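Fiber protein 2 (Human adenovirus type 41, PDB 2BZV) probably forms capsid-vertex spikes whose trimeric knob, the part described here, is thought to serve in attachment of the virion to host cells. Local coordinates at residues L74-Q79 with S90-Q95. Numbering follows the deposited sequence.
Sequences LPFDNQ and STWRYQ
Phe76 and Trp92 meet in the interior of the fibre knob and are the residues that touch between 74-79 and 90-95. The indole nitrogen makes the nearest approach: Trp92 NE1 lies 3.7 Å from Phe76 CE1, at the edge of the phenyl ring and near its plane. Further along, Phe76 CZ and Trp92 CZ2 approach to 4.2 Å. The phenyl and the five-membered ring are inclined by 49°, with centroids 5.9 Å apart, an oblique pairing in which neither ring lies flat on the other. With CG anti to the backbone N (chi1 -175°), the indole of Trp92 extends toward Phe76, whose CG is anti to its own carbonyl carbon; the two side chains cross at about a right angle. Apolar neighbours continue this packing, with Leu40 and Leu42 of strand 36-45 and Ile19 against Trp92, and Met108 against Phe76.

Polar bonds within each segment flank the aromatic pair. Beyond Phe76, Asp77 OD1 accepts from Gln79 N at 2.9 Å, from above the carboxylate plane, closing an Asx turn just after the strand, and has a second donor in Asn81 N. From the start of strand 93-94, Arg93 NH1 donates back to Ser90 O at 2.8 Å, nearly straight (165°) and on a carbonyl lone pair, while its NH2 bonds Asn98 O.

Phe76 ends strand 69-76 of one antiparallel sheet and Trp92 immediately precedes strand 93-94 of the other, so the aromatic pair bridges the two sheets through the apolar core, as expected of the beta-sandwich of adenovirus fibre knobs.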
ATOM      1  N   LEU A  74      -6.438   0.959 -20.344  1.00  8.93           N
ATOM      2  CA  LEU A  74      -5.733   2.221 -20.576  1.00  8.78           C
ATOM      3  C   LEU A  74      -4.425   1.883 -21.290  1.00  8.27           C
ATOM      4  O   LEU A  74      -3.509   1.317 -20.682  1.00  8.23           O
ATOM      5  CB  LEU A  74      -5.439   2.959 -19.269  1.00  9.12           C
ATOM      6  CG  LEU A  74      -6.674   3.294 -18.417  1.00 10.54           C
ATOM      7  CD1 LEU A  74      -6.237   4.053 -17.186  1.00 11.84           C
ATOM      8  CD2 LEU A  74      -7.706   4.107 -19.187  1.00 11.73           C
ATOM      9  N   PRO A  75      -4.348   2.178 -22.591  1.00  8.41           N
ATOM     10  CA  PRO A  75      -3.150   1.896 -23.374  1.00  8.82           C
ATOM     11  C   PRO A  75      -2.222   3.099 -23.460  1.00  8.50           C
ATOM     12  O   PRO A  75      -2.700   4.242 -23.511  1.00  9.18           O
ATOM     13  CB  PRO A  75      -3.736   1.594 -24.763  1.00  9.34           C
ATOM     14  CG  PRO A  75      -4.920   2.529 -24.861  1.00 10.16           C
ATOM     15  CD  PRO A  75      -5.424   2.726 -23.442  1.00  9.35           C
ATOM     16  N   PHE A  76      -0.919   2.839 -23.508  1.00  8.58           N
ATOM     17  CA  PHE A  76       0.092   3.896 -23.595  1.00  8.73           C
ATOM     18  C   PHE A  76       1.092   3.554 -24.690  1.00  8.82           C
ATOM     19  O   PHE A  76       1.345   2.380 -24.966  1.00  9.39           O
ATOM     20  CB  PHE A  76       0.859   4.047 -22.271  1.00  8.88           C
ATOM     21  CG  PHE A  76      -0.035   4.373 -21.096  1.00  8.62           C
ATOM     22  CD1 PHE A  76      -0.213   5.685 -20.673  1.00  9.43           C
ATOM     23  CD2 PHE A  76      -0.695   3.366 -20.420  1.00 10.71           C
ATOM     24  CE1 PHE A  76      -1.057   5.962 -19.601  1.00 10.17           C
ATOM     25  CE2 PHE A  76      -1.525   3.636 -19.351  1.00 12.20           C
ATOM     26  CZ  PHE A  76      -1.706   4.936 -18.945  1.00 11.37           C
ATOM     27  N   ASP A  77       1.678   4.590 -25.282  1.00  9.72           N
ATOM     28  CA  ASP A  77       2.773   4.368 -26.224  1.00 10.20           C
ATOM     29  C   ASP A  77       4.076   4.084 -25.470  1.00 10.30           C
ATOM     30  O   ASP A  77       4.115   4.089 -24.227  1.00 10.29           O
ATOM     31  CB  ASP A  77       2.878   5.513 -27.249  1.00 10.57           C
ATOM     32  CG  ASP A  77       3.360   6.838 -26.670  1.00 11.08           C
ATOM     33  OD1 ASP A  77       3.885   6.878 -25.537  1.00 11.17           O
ATOM     34  OD2 ASP A  77       3.221   7.854 -27.390  1.00 13.84           O
ATOM     35  N   ASN A  78       5.144   3.815 -26.207  1.00 11.39           N
ATOM     36  CA  ASN A  78       6.422   3.434 -25.615  0.50 12.61           C
ATOM     37  C   ASN A  78       7.104   4.571 -24.855  1.00 11.96           C
ATOM     38  O   ASN A  78       8.116   4.339 -24.197  1.00 12.75           O
ATOM     39  CB  ASN A  78       7.361   2.882 -26.705  0.50 14.40           C
ATOM     40  CG  ASN A  78       7.092   1.404 -27.004  0.50 18.25           C
ATOM     41  OD1 ASN A  78       7.092   0.563 -26.094  0.60 21.89           O
ATOM     42  ND2 ASN A  78       6.898   1.094 -28.295  0.60 24.97           N
ATOM     43  N   GLN A  79       6.550   5.785 -24.956  1.00 11.38           N
ATOM     44  CA  GLN A  79       7.073   6.939 -24.223  1.00 11.91           C
ATOM     45  C   GLN A  79       6.232   7.264 -22.990  1.00 10.35           C
ATOM     46  O   GLN A  79       6.558   8.183 -22.243  1.00 10.89           O
ATOM     47  CB  GLN A  79       7.149   8.169 -25.137  1.00 13.29           C
ATOM     48  CG  GLN A  79       8.261   8.125 -26.183  1.00 19.07           C
ATOM     49  CD  GLN A  79       8.016   7.181 -27.331  1.00 26.63           C
ATOM     50  OE1 GLN A  79       6.951   7.177 -27.963  1.00 31.11           O
ATOM     51  NE2 GLN A  79       9.029   6.370 -27.638  1.00 31.13           N
ATOM     52  N   SER A  90      -7.910  14.568 -21.795  1.00 11.53           N
ATOM     53  CA  SER A  90      -7.705  15.879 -21.203  1.00 12.75           C
ATOM     54  C   SER A  90      -7.832  15.866 -19.687  1.00 11.23           C
ATOM     55  O   SER A  90      -7.448  16.832 -19.040  1.00 13.09           O
ATOM     56  CB  SER A  90      -8.681  16.902 -21.794  1.00 14.26           C
ATOM     57  OG  SER A  90     -10.000  16.611 -21.385  1.00 17.48           O
ATOM     58  N   THR A  91      -8.363  14.795 -19.104  1.00 10.20           N
ATOM     59  CA  THR A  91      -8.441  14.701 -17.644  1.00  9.95           C
ATOM     60  C   THR A  91      -7.266  13.925 -17.044  1.00  9.25           C
ATOM     61  O   THR A  91      -7.151  13.871 -15.820  1.00  9.72           O
ATOM     62  CB  THR A  91      -9.767  14.092 -17.147  1.00 10.32           C
ATOM     63  OG1 THR A  91      -9.843  12.691 -17.481  1.00 10.62           O
ATOM     64  CG2 THR A  91     -10.973  14.832 -17.733  1.00 12.19           C
ATOM     65  N   TRP A  92      -6.388  13.375 -17.867  1.00  9.02           N
ATOM     66  CA  TRP A  92      -5.239  12.576 -17.382  1.00  8.63           C
ATOM     67  C   TRP A  92      -4.049  13.511 -17.246  1.00  8.05           C
ATOM     68  O   TRP A  92      -3.392  13.864 -18.243  1.00  8.77           O
ATOM     69  CB  TRP A  92      -4.975  11.458 -18.378  1.00  9.27           C
ATOM     70  CG  TRP A  92      -3.915  10.471 -18.009  1.00  8.85           C
ATOM     71  CD1 TRP A  92      -2.776  10.209 -18.713  1.00  9.28           C
ATOM     72  CD2 TRP A  92      -3.911   9.564 -16.887  1.00  8.88           C
ATOM     73  NE1 TRP A  92      -2.052   9.204 -18.095  1.00  9.18           N
ATOM     74  CE2 TRP A  92      -2.730   8.793 -16.975  1.00  8.68           C
ATOM     75  CE3 TRP A  92      -4.784   9.345 -15.813  1.00  8.87           C
ATOM     76  CZ2 TRP A  92      -2.403   7.815 -16.033  1.00  9.57           C
ATOM     77  CZ3 TRP A  92      -4.457   8.372 -14.873  1.00  9.68           C
ATOM     78  CH2 TRP A  92      -3.280   7.619 -14.992  1.00  9.85           C
ATOM     79  N   ARG A  93      -3.819  13.963 -16.009  1.00  7.79           N
ATOM     80  CA  ARG A  93      -2.951  15.106 -15.751  1.00  8.59           C
ATOM     81  C   ARG A  93      -1.986  14.841 -14.602  1.00  7.93           C
ATOM     82  O   ARG A  93      -2.280  14.108 -13.662  1.00  8.18           O
ATOM     83  CB  ARG A  93      -3.785  16.353 -15.403  1.00 10.19           C
ATOM     84  CG  ARG A  93      -4.852  16.630 -16.482  1.00 12.93           C
ATOM     85  CD  ARG A  93      -5.534  17.974 -16.372  1.00 15.38           C
ATOM     86  NE  ARG A  93      -4.806  18.992 -17.063  1.00 18.60           N
ATOM     87  CZ  ARG A  93      -4.915  19.449 -18.323  1.00 15.22           C
ATOM     88  NH1 ARG A  93      -5.774  19.046 -19.249  1.00 18.72           N
ATOM     89  NH2 ARG A  93      -4.062  20.382 -18.615  1.00 12.88           N
ATOM     90  N   TYR A  94      -0.814  15.465 -14.685  1.00  7.83           N
ATOM     91  CA  TYR A  94       0.076  15.556 -13.533  1.00  8.26           C
ATOM     92  C   TYR A  94      -0.595  16.465 -12.515  1.00  8.33           C
ATOM     93  O   TYR A  94      -0.887  17.625 -12.803  1.00  8.88           O
ATOM     94  CB  TYR A  94       1.430  16.146 -13.924  1.00  8.69           C
ATOM     95  CG  TYR A  94       2.294  15.224 -14.762  1.00  8.54           C
ATOM     96  CD1 TYR A  94       2.733  14.009 -14.261  1.00  9.44           C
ATOM     97  CD2 TYR A  94       2.703  15.602 -16.041  1.00  9.08           C
ATOM     98  CE1 TYR A  94       3.539  13.173 -15.024  1.00  9.85           C
ATOM     99  CE2 TYR A  94       3.508  14.784 -16.814  1.00  9.34           C
ATOM    100  CZ  TYR A  94       3.915  13.565 -16.302  1.00 10.30           C
ATOM    101  OH  TYR A  94       4.712  12.716 -17.037  1.00 10.95           O
ATOM    102  N   GLN A  95      -0.843  15.950 -11.312  1.00  8.67           N
ATOM    103  CA  GLN A  95      -1.547  16.738 -10.320  1.00  9.95           C
ATOM    104  C   GLN A  95      -0.779  18.000  -9.937  1.00 10.26           C
ATOM    105  O   GLN A  95      -1.381  19.047  -9.712  1.00 11.52           O
ATOM    106  CB  GLN A  95      -1.846  15.850  -9.112  1.00 10.94           C
ATOM    107  CG  GLN A  95      -2.469  16.593  -7.969  1.00 12.80           C
ATOM    108  CD  GLN A  95      -1.412  16.937  -6.966  1.00 16.92           C
ATOM    109  OE1 GLN A  95      -0.584  16.106  -6.612  1.00 18.63           O
ATOM    110  NE2 GLN A  95      -1.414  18.183  -6.546  1.00 18.88           N
TER